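Local coordinates for protein UTP-glucose-1-phosphate uridylyltransferase 2 (Trypanosoma brucei, PDB 3GUE) that probably catalyses the reversible transfer of a uridylyl group from UTP to glucose 1-phosphate, giving UDP-glucose and diphosphate, at residues 10-15 and 34-39; 20-25 and 184-189; 30-35 and 163-168. One frame throughout, in Å; residues are numbered along the deposited sequence.

Contact 1: residues 10-15 and 34-39; sequences GAALAC and IQHALV
His-36 reaches from helix 26-40 into the flank of helix 10-21, where its imidazole meets Ala-11, Ala-12 and Cys-15. With CG anti to the backbone N (chi1 -161°), the ring projects away from its own helix, and it accounts for every contact the segment 34-39 makes here. Each of the three neighbours meets it from a different direction. Ala-12 lies over one face: its CA stands 4.3 Å from the centroid of the His-36 ring, 18° off the normal, a CH-pi contact shifted toward the rim. Ala-11 is at the edge, near the ring plane, its CB 3.7 Å from CE1 of His-36. Cys-15 approaches obliquely. Its SG, carried beside the backbone N, comes within 3.4 Å of His-36 NE2 and is almost as near to CD2, a sulfur-aromatic contact.

No hydrogen bond joins the two segments, yet both ring nitrogens of this buried imidazole are engaged elsewhere. NE2 bonds to the carbonyl O of Phe-173, and ND1 to NH2 of Arg-40, one helical turn further along. A carbonyl at one nitrogen and a guanidinium at the other are consistent with a neutral ring protonated at NE2, and together they should fix its rotation. Ile-168 of strand 165-169 also touches both Cys-15 and His-36.

The axes of segments 10-15 and 34-39 come within 10.3 Å and run at 150° to each other, with Ala-12 and His-36 nearest in the backbone, their CA atoms 6.9 Å apart. Two alanines and a cysteine on one helix face the single imidazole of the other. The two helices follow each other in the chain, linked by a short turn, and pack as an antiparallel helical hairpin at the N-terminal end of the enzyme.

Contact 2: residues 20-25 and 184-189; sequences QASGVE and CEWVPP. With UPG (uridine-5'-diphosphate-glucose), chain C.
The Schellman motif that ends helix 10-21 sets Ser-22 and Val-24 against the indole of Trp-186, which projects from the outer strand 186-187 of a four-stranded antiparallel sheet. Ser-22 meets the far end of the six-membered ring: its OG lies 3.7 Å from CZ2 of Trp-186, while its CB is 3.9 Å from both CZ2 and CH2. The side chains of Val-24 and Trp-186 reach toward each other from their two backbones, and the valine touches with one branch, CG2 standing 4.1 Å from Trp-186 CZ3. That methyl lies beside the backbone N, whereas CG1 is anti to it (chi1 -175°). Both neighbours sit obliquely to the ring system.

Between these two residues the chain turns at Gly-23, whose positive phi of 86° takes it out of the helix; a weak bond from its N back to Gln-20 O, 3.3 Å long, is part of the motif. Glu-25 then occupies the N-cap of helix 26-40, its carboxylate bonded to the backbone N of Lys-27 and of Cys-28. Helix end, turn and helix start thus follow within a few residues, with the indole packed against Ser-22 and Val-24 on either side of Gly-23 in sequence.

Arg-164, just before the neighbouring strand 165-169, makes a cation-pi contact with Trp-186, and its NH2 gives a weak hydrogen bond to Ser-22 OG, so the serine hydroxyl has a polar partner beside the aromatic surface. One residue before Trp-186, ahead of the strand, Glu-185 forms a salt bridge with Lys-18 of helix 10-21. Past the strand the chain runs on to the bound UDP-glucose: CB of Pro-188 lies 3.3 Å from the uracil oxygen O4 of the ligand, and its CG lies 3.7 Å from the same oxygen.

Contact 3: residues 30-35 and 163-168; sequences HIFLIQ and NRVPKI
Phe-32 carries this contact alone from the helix side, its ring set among Val-165, Pro-166 and Ile-168. A chi1 of 177° takes the phenyl across to strand 165-169, CG lying anti to the backbone N. Val-165 lies aslant to the ring, CB 3.7 Å from CD1 of Phe-32, with both methyls also close to that side of the ring. The proline ring contributes CD, 4.2 Å above the ring plane and displaced toward the rim near CZ. Ile-168 meets the rim, level with the ring, its CG2 3.8 Å from Phe-32 CZ, and the two side chains run antiparallel past one another. The carbonyl O of Pro-166 also approaches, 3.9 Å from CZ of Phe-32.

Further out, Cys-15 and Met-19 of helix 10-21 and Leu-348 of strand 344-349 touch the phenyl ring. The strand is positioned by its sheet: Val-165 pairs through the backbone with Val-187, and Ile-168 with Tyr-346 on the other side.

A dithiol molecule, probably from the crystallisation liquor, sits about 3 Å from the Phe-32 side chain between nearest atoms, in a pocket that Ile-31, Gln-35 and Val-165 also line. All four touching residues are buried and no hydrogen bond crosses between the segments, which is consistent with apolar packing as the main attraction between these two segments.

Contacts 1 and 3 share helix 26-40 and touch, their centres 8 Å apart: Cys-15 SG lies 3.7 Å from CG2 of Ile-168, and Cys-15 CB 3.7 Å from CE2 of Phe-32. Contact 2 uses the C-terminal end of helix 10-21, whose start serves contact 1, about 14 Å away between centres. Strands 165-169 and 186-187 are sheet neighbours, joining contacts 2 and 3, with Val-187 N 2.9 Å from Val-165 O. The N-terminal helical hairpin thus packs on that sheet. Toward the active site, contact 2 reaches UDP-glucose through Pro-188, contact 3 stops with the Val-165 side chain about 8 Å from it, and contact 1 lies away from the annotated binding residues.

Contact 1: residues 10-15 and 34-39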
loop_
_atom_site.group_PDB
_atom_site.type_symbol
_atom_site.label_atom_id
_atom_site.label_comp_id
_atom_site.label_asym_id
_atom_site.label_seq_id
_atom_site.Cartn_x
_atom_site.Cartn_y
_atom_site.Cartn_z
ATOM N N GLY A 10 14.307 29.794 -7.416
ATOM C CA GLY A 10 13.012 30.352 -7.824
ATOM C C GLY A 10 11.936 29.267 -7.838
ATOM O O GLY A 10 10.778 29.542 -7.479
ATOM N N ALA A 11 12.329 28.048 -8.245
ATOM C CA ALA A 11 11.438 26.860 -8.271
ATOM C C ALA A 11 10.933 26.460 -6.877
ATOM O O ALA A 11 9.781 26.044 -6.724
ATOM C CB ALA A 11 12.140 25.668 -8.920
ATOM N N ALA A 12 11.805 26.578 -5.885
ATOM C CA ALA A 12 11.482 26.236 -4.485
ATOM C C ALA A 12 10.570 27.276 -3.868
ATOM O O ALA A 12 9.585 26.954 -3.190
ATOM C CB ALA A 12 12.771 26.077 -3.672
ATOM N N LEU A 13 10.866 28.546 -4.136
ATOM C CA LEU A 13 10.017 29.648 -3.689
ATOM C C LEU A 13 8.597 29.565 -4.290
ATOM O O LEU A 13 7.580 29.770 -3.591
ATOM C CB LEU A 13 10.711 31.002 -3.997
ATOM C CG LEU A 13 10.106 32.231 -3.332
ATOM C CD1 LEU A 13 10.157 31.973 -1.849
ATOM C CD2 LEU A 13 10.885 33.509 -3.762
ATOM N N ALA A 14 8.532 29.244 -5.585
ATOM C CA ALA A 14 7.257 28.958 -6.241
ATOM C C ALA A 14 6.476 27.801 -5.569
ATOM O O ALA A 14 5.253 27.931 -5.371
ATOM C CB ALA A 14 7.466 28.686 -7.764
ATOM N N CYS A 15 7.165 26.701 -5.221
ATOM C CA CYS A 15 6.538 25.571 -4.505
ATOM C C CYS A 15 6.092 26.047 -3.129
ATOM O O CYS A 15 5.009 25.697 -2.672
ATOM C CB CYS A 15 7.460 24.340 -4.343
ATOM S SG CYS A 15 8.026 23.572 -5.895
ATOM N N ILE A 34 13.523 20.590 1.358
ATOM C CA ILE A 34 14.740 19.788 1.559
ATOM C C ILE A 34 14.910 18.816 0.397
ATOM O O ILE A 34 15.957 18.821 -0.262
ATOM C CB ILE A 34 14.704 19.013 2.917
ATOM C CG1 ILE A 34 15.029 19.976 4.057
ATOM C CG2 ILE A 34 15.681 17.836 2.927
ATOM C CD1 ILE A 34 14.510 19.541 5.416
ATOM N N GLN A 35 13.877 17.998 0.154
ATOM C CA GLN A 35 13.869 17.021 -0.937
ATOM C C GLN A 35 14.002 17.659 -2.330
ATOM O O GLN A 35 14.680 17.104 -3.201
ATOM C CB GLN A 35 12.585 16.185 -0.903
ATOM C CG GLN A 35 12.284 15.477 0.416
ATOM C CD GLN A 35 10.931 14.826 0.408
ATOM O OE1 GLN A 35 9.984 15.351 -0.187
ATOM N NE2 GLN A 35 10.827 13.664 1.046
ATOM N N HIS A 36 13.304 18.785 -2.523
ATOM C CA HIS A 36 13.371 19.652 -3.715
ATOM C C HIS A 36 14.779 20.135 -4.063
ATOM O O HIS A 36 15.202 20.059 -5.247
ATOM C CB HIS A 36 12.481 20.896 -3.520
ATOM C CG HIS A 36 12.132 21.601 -4.794
ATOM N ND1 HIS A 36 13.037 22.351 -5.505
ATOM C CD2 HIS A 36 10.969 21.658 -5.487
ATOM C CE1 HIS A 36 12.442 22.857 -6.573
ATOM N NE2 HIS A 36 11.184 22.452 -6.582
ATOM N N ALA A 37 15.461 20.707 -3.060
ATOM C CA ALA A 37 16.909 20.937 -3.139
ATOM C C ALA A 37 17.648 19.727 -3.709
ATOM O O ALA A 37 18.379 19.892 -4.673
ATOM C CB ALA A 37 17.485 21.318 -1.793
ATOM N N LEU A 38 17.400 18.518 -3.169
ATOM C CA LEU A 38 18.139 17.311 -3.578
ATOM C C LEU A 38 17.903 16.955 -5.027
ATOM O O LEU A 38 18.854 16.754 -5.779
ATOM C CB LEU A 38 17.821 16.086 -2.699
ATOM C CG LEU A 38 18.252 16.095 -1.226
ATOM C CD1 LEU A 38 18.001 14.740 -0.624
ATOM C CD2 LEU A 38 19.711 16.546 -1.036
ATOM N N VAL A 39 16.623 16.882 -5.394
ATOM C CA VAL A 39 16.178 16.493 -6.722
ATOM C C VAL A 39 16.591 17.510 -7.788
ATOM O O VAL A 39 16.970 17.122 -8.911
ATOM C CB VAL A 39 14.638 16.201 -6.701
ATOM C CG1 VAL A 39 14.039 16.073 -8.114
ATOM C CG2 VAL A 39 14.372 14.956 -5.897
#

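Contact 2: residues 20-25 and 184-189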
loop_
_atom_site.group_PDB
_atom_site.type_symbol
_atom_site.label_atom_id
_atom_site.label_comp_id
_atom_site.label_asym_id
_atom_site.label_seq_id
_atom_site.Cartn_x
_atom_site.Cartn_y
_atom_site.Cartn_z
ATOM N N GLN A 20 1.852 27.186 0.795
ATOM C CA GLN A 20 1.296 28.102 1.780
ATOM C C GLN A 20 -0.088 28.645 1.349
ATOM O O GLN A 20 -0.971 28.841 2.188
ATOM C CB GLN A 20 2.272 29.246 2.045
ATOM C CG GLN A 20 3.529 28.861 2.798
ATOM C CD GLN A 20 4.395 30.075 3.123
ATOM O OE1 GLN A 20 4.188 31.161 2.589
ATOM N NE2 GLN A 20 5.373 29.891 3.990
ATOM N N ALA A 21 -0.289 28.869 0.045
ATOM C CA ALA A 21 -1.595 29.357 -0.462
ATOM C C ALA A 21 -2.716 28.331 -0.288
ATOM O O ALA A 21 -3.889 28.690 -0.238
ATOM C CB ALA A 21 -1.493 29.764 -1.925
ATOM N N SER A 22 -2.353 27.053 -0.207
ATOM C CA SER A 22 -3.345 25.991 -0.080
ATOM C C SER A 22 -3.473 25.438 1.334
ATOM O O SER A 22 -4.218 24.485 1.545
ATOM C CB SER A 22 -3.071 24.850 -1.068
ATOM O OG SER A 22 -3.837 25.014 -2.260
ATOM N N GLY A 23 -2.762 26.017 2.299
ATOM C CA GLY A 23 -2.921 25.610 3.700
ATOM C C GLY A 23 -2.074 24.425 4.163
ATOM O O GLY A 23 -2.338 23.838 5.221
ATOM N N VAL A 24 -1.052 24.093 3.379
ATOM C CA VAL A 24 -0.124 22.998 3.691
ATOM C C VAL A 24 0.688 23.230 4.982
ATOM O O VAL A 24 1.186 24.338 5.260
ATOM C CB VAL A 24 0.815 22.697 2.480
ATOM C CG1 VAL A 24 1.688 21.476 2.748
ATOM C CG2 VAL A 24 -0.029 22.483 1.195
ATOM N N GLU A 25 0.815 22.158 5.751
ATOM C CA GLU A 25 1.459 22.188 7.060
ATOM C C GLU A 25 2.913 22.673 6.907
ATOM O O GLU A 25 3.628 22.236 6.007
ATOM C CB GLU A 25 1.348 20.802 7.721
ATOM C CG GLU A 25 1.696 20.788 9.202
ATOM C CD GLU A 25 3.187 20.768 9.418
ATOM O OE1 GLU A 25 3.872 20.097 8.626
ATOM O OE2 GLU A 25 3.676 21.439 10.352
ATOM N N CYS A 184 -5.048 17.877 -10.640
ATOM C CA CYS A 184 -3.886 17.120 -11.109
ATOM C C CYS A 184 -2.535 17.750 -10.766
ATOM O O CYS A 184 -1.509 17.098 -10.991
ATOM C CB CYS A 184 -3.939 16.899 -12.627
ATOM S SG CYS A 184 -5.299 15.832 -13.172
ATOM N N GLU A 185 -2.535 18.992 -10.243
ATOM C CA GLU A 185 -1.308 19.741 -9.885
ATOM C C GLU A 185 -0.667 19.288 -8.546
ATOM O O GLU A 185 0.426 19.747 -8.172
ATOM C CB GLU A 185 -1.590 21.249 -9.835
ATOM C CG GLU A 185 -2.035 21.891 -11.181
ATOM C CD GLU A 185 -2.498 23.350 -11.061
ATOM O OE1 GLU A 185 -2.471 23.943 -9.950
ATOM O OE2 GLU A 185 -2.907 23.903 -12.099
ATOM N N TRP A 186 -1.364 18.400 -7.838
ATOM C CA TRP A 186 -1.038 18.025 -6.466
ATOM C C TRP A 186 -0.992 16.513 -6.299
ATOM O O TRP A 186 -1.758 15.823 -6.965
ATOM C CB TRP A 186 -2.136 18.535 -5.529
ATOM C CG TRP A 186 -2.181 19.983 -5.459
ATOM C CD1 TRP A 186 -2.932 20.825 -6.237
ATOM C CD2 TRP A 186 -1.439 20.807 -4.562
ATOM N NE1 TRP A 186 -2.704 22.126 -5.866
ATOM C CE2 TRP A 186 -1.794 22.147 -4.842
ATOM C CE3 TRP A 186 -0.509 20.542 -3.540
ATOM C CZ2 TRP A 186 -1.245 23.226 -4.151
ATOM C CZ3 TRP A 186 0.043 21.606 -2.852
ATOM C CH2 TRP A 186 -0.350 22.948 -3.147
ATOM N N VAL A 187 -0.138 16.027 -5.392
ATOM C CA VAL A 187 -0.195 14.615 -4.894
ATOM C C VAL A 187 0.077 14.511 -3.400
ATOM O O VAL A 187 0.914 15.247 -2.903
ATOM C CB VAL A 187 0.832 13.679 -5.556
ATOM C CG1 VAL A 187 0.315 13.171 -6.866
ATOM C CG2 VAL A 187 2.195 14.351 -5.701
ATOM N N PRO A 188 -0.587 13.548 -2.703
ATOM C CA PRO A 188 -0.208 13.218 -1.317
ATOM C C PRO A 188 1.245 12.724 -1.361
ATOM O O PRO A 188 1.601 12.013 -2.308
ATOM C CB PRO A 188 -1.165 12.066 -0.942
ATOM C CG PRO A 188 -1.643 11.504 -2.254
ATOM C CD PRO A 188 -1.705 12.706 -3.169
ATOM N N PRO A 189 2.077 13.100 -0.369
ATOM C CA PRO A 189 3.521 12.816 -0.489
ATOM C C PRO A 189 4.000 11.390 -0.091
ATOM O O PRO A 189 5.162 11.223 0.297
ATOM C CB PRO A 189 4.137 13.863 0.429
ATOM C CG PRO A 189 3.094 14.160 1.459
ATOM C CD PRO A 189 1.749 13.820 0.888
HETATM N N1 UPG C . -1.307 5.856 0.570
HETATM C C2 UPG C . -1.548 6.942 1.436
HETATM N N3 UPG C . -0.893 8.130 1.161
HETATM C C4 UPG C . -0.032 8.288 0.101
HETATM C C5 UPG C . 0.229 7.209 -0.753
HETATM C C6 UPG C . -0.398 5.988 -0.527
HETATM O O2 UPG C . -2.324 6.915 2.403
HETATM O O4 UPG C . 0.485 9.403 -0.056
HETATM C C1C UPG C . -1.986 4.545 0.825
HETATM C C2C UPG C . -2.687 3.802 -0.317
HETATM O O2C UPG C . -4.002 4.330 -0.538
HETATM C C3C UPG C . -2.757 2.401 0.286
HETATM C C4C UPG C . -1.420 2.287 1.001
HETATM O O4C UPG C . -0.949 3.640 1.244
HETATM O O3C UPG C . -3.790 2.371 1.269
HETATM C C5C UPG C . -0.350 1.568 0.116
HETATM O O5C UPG C . 0.036 2.300 -1.016
HETATM P PA UPG C . 0.273 1.571 -2.436
HETATM O O1A UPG C . -0.919 0.696 -2.621
HETATM O O2A UPG C . 0.638 2.529 -3.487
HETATM O O3A UPG C . 1.550 0.590 -2.096
HETATM P PB UPG C . 3.133 0.941 -2.241
HETATM O O1B UPG C . 3.391 2.196 -1.516
HETATM O O2B UPG C . 3.589 0.794 -3.658
HETATM O O3B UPG C . 3.731 -0.345 -1.490
HETATM C "C1'" UPG C . 3.465 -0.514 -0.049
HETATM C "C2'" UPG C . 4.793 -0.547 0.695
HETATM C "C3'" UPG C . 5.622 -1.682 0.107
HETATM C "C4'" UPG C . 4.869 -3.007 0.312
HETATM C "C5'" UPG C . 3.465 -2.933 -0.340
HETATM C "C6'" UPG C . 2.608 -4.085 0.117
HETATM O "O2'" UPG C . 5.507 0.694 0.544
HETATM O "O3'" UPG C . 6.906 -1.678 0.706
HETATM O "O4'" UPG C . 5.602 -4.090 -0.240
HETATM O "O5'" UPG C . 2.725 -1.747 0.058
HETATM O "O6'" UPG C . 1.488 -4.215 -0.761
#

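Contact 3: residues 30-35 and 163-168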
loop_
_atom_site.group_PDB
_atom_site.type_symbol
_atom_site.label_atom_id
_atom_site.label_comp_id
_atom_site.label_asym_id
_atom_site.label_seq_id
_atom_site.Cartn_x
_atom_site.Cartn_y
_atom_site.Cartn_z
ATOM N N HIS A 30 8.696 22.506 4.670
ATOM C CA HIS A 30 10.128 22.413 4.993
ATOM C C HIS A 30 10.794 21.088 4.544
ATOM O O HIS A 30 11.842 21.112 3.904
ATOM C CB HIS A 30 10.326 22.714 6.491
ATOM C CG HIS A 30 11.706 22.445 7.007
ATOM N ND1 HIS A 30 11.937 21.885 8.244
ATOM C CD2 HIS A 30 12.926 22.666 6.463
ATOM C CE1 HIS A 30 13.238 21.762 8.436
ATOM N NE2 HIS A 30 13.861 22.232 7.371
ATOM N N ILE A 31 10.199 19.949 4.903
ATOM C CA ILE A 31 10.675 18.630 4.472
ATOM C C ILE A 31 10.655 18.517 2.924
ATOM O O ILE A 31 11.621 18.044 2.321
ATOM C CB ILE A 31 9.841 17.487 5.131
ATOM C CG1 ILE A 31 9.872 17.608 6.672
ATOM C CG2 ILE A 31 10.299 16.091 4.657
ATOM C CD1 ILE A 31 9.115 16.468 7.427
ATOM N N PHE A 32 9.571 18.956 2.293
ATOM C CA PHE A 32 9.483 18.967 0.828
ATOM C C PHE A 32 10.602 19.785 0.157
ATOM O O PHE A 32 11.161 19.355 -0.850
ATOM C CB PHE A 32 8.089 19.443 0.351
ATOM C CG PHE A 32 7.958 19.546 -1.170
ATOM C CD1 PHE A 32 7.608 18.435 -1.930
ATOM C CD2 PHE A 32 8.214 20.757 -1.830
ATOM C CE1 PHE A 32 7.516 18.527 -3.321
ATOM C CE2 PHE A 32 8.133 20.852 -3.207
ATOM C CZ PHE A 32 7.778 19.753 -3.956
ATOM N N LEU A 33 10.918 20.957 0.703
ATOM C CA LEU A 33 11.889 21.845 0.063
ATOM C C LEU A 33 13.313 21.334 0.265
ATOM O O LEU A 33 14.176 21.579 -0.572
ATOM C CB LEU A 33 11.732 23.316 0.503
ATOM C CG LEU A 33 10.445 24.004 0.047
ATOM C CD1 LEU A 33 10.305 25.389 0.629
ATOM C CD2 LEU A 33 10.420 24.062 -1.459
ATOM N N ILE A 34 13.523 20.590 1.358
ATOM C CA ILE A 34 14.740 19.788 1.559
ATOM C C ILE A 34 14.910 18.816 0.397
ATOM O O ILE A 34 15.957 18.821 -0.262
ATOM C CB ILE A 34 14.704 19.013 2.917
ATOM C CG1 ILE A 34 15.029 19.976 4.057
ATOM C CG2 ILE A 34 15.681 17.836 2.927
ATOM C CD1 ILE A 34 14.510 19.541 5.416
ATOM N N GLN A 35 13.877 17.998 0.154
ATOM C CA GLN A 35 13.869 17.021 -0.937
ATOM C C GLN A 35 14.002 17.659 -2.330
ATOM O O GLN A 35 14.680 17.104 -3.201
ATOM C CB GLN A 35 12.585 16.185 -0.903
ATOM C CG GLN A 35 12.284 15.477 0.416
ATOM C CD GLN A 35 10.931 14.826 0.408
ATOM O OE1 GLN A 35 9.984 15.351 -0.187
ATOM N NE2 GLN A 35 10.827 13.664 1.046
ATOM N N ASN A 163 -0.901 15.513 4.287
ATOM C CA ASN A 163 -0.522 16.667 3.517
ATOM C C ASN A 163 -0.676 16.410 2.021
ATOM O O ASN A 163 -1.026 15.304 1.593
ATOM C CB ASN A 163 0.932 17.003 3.835
ATOM C CG ASN A 163 1.170 17.207 5.326
ATOM O OD1 ASN A 163 2.067 16.593 5.918
ATOM N ND2 ASN A 163 0.373 18.073 5.935
ATOM N N ARG A 164 -0.491 17.478 1.260
ATOM C CA ARG A 164 -0.330 17.428 -0.197
ATOM C C ARG A 164 0.822 18.307 -0.645
ATOM O O ARG A 164 1.159 19.314 0.009
ATOM C CB ARG A 164 -1.603 17.786 -0.954
ATOM C CG ARG A 164 -2.281 19.081 -0.554
ATOM C CD ARG A 164 -3.435 19.334 -1.524
ATOM N NE ARG A 164 -3.876 20.730 -1.531
ATOM C CZ ARG A 164 -4.791 21.206 -2.378
ATOM N NH1 ARG A 164 -5.363 20.395 -3.266
ATOM N NH2 ARG A 164 -5.148 22.484 -2.330
ATOM N N VAL A 165 1.409 17.907 -1.770
ATOM C CA VAL A 165 2.602 18.534 -2.293
ATOM C C VAL A 165 2.402 18.763 -3.804
ATOM O O VAL A 165 1.710 17.997 -4.466
ATOM C CB VAL A 165 3.929 17.715 -1.949
ATOM C CG1 VAL A 165 4.016 17.377 -0.459
ATOM C CG2 VAL A 165 4.074 16.453 -2.746
ATOM N N PRO A 166 2.981 19.837 -4.359
ATOM C CA PRO A 166 2.762 19.929 -5.807
ATOM C C PRO A 166 3.636 18.952 -6.593
ATOM O O PRO A 166 4.739 18.602 -6.149
ATOM C CB PRO A 166 3.161 21.388 -6.113
ATOM C CG PRO A 166 4.198 21.708 -5.122
ATOM C CD PRO A 166 3.782 20.974 -3.848
ATOM N N LYS A 167 3.104 18.456 -7.707
ATOM C CA LYS A 167 3.889 17.773 -8.731
ATOM C C LYS A 167 4.770 18.868 -9.310
ATOM O O LYS A 167 4.332 20.019 -9.407
ATOM C CB LYS A 167 2.992 17.238 -9.831
ATOM C CG LYS A 167 2.033 16.152 -9.367
ATOM C CD LYS A 167 1.134 15.755 -10.517
ATOM C CE LYS A 167 0.027 14.831 -10.031
ATOM N NZ LYS A 167 -0.804 14.325 -11.168
ATOM N N ILE A 168 6.016 18.547 -9.637
ATOM C CA ILE A 168 6.942 19.592 -10.091
ATOM C C ILE A 168 7.450 19.204 -11.494
ATOM O O ILE A 168 7.601 18.031 -11.764
ATOM C CB ILE A 168 8.075 19.859 -9.057
ATOM C CG1 ILE A 168 8.914 18.598 -8.774
ATOM C CG2 ILE A 168 7.469 20.411 -7.704
ATOM C CD1 ILE A 168 10.338 18.923 -8.283
#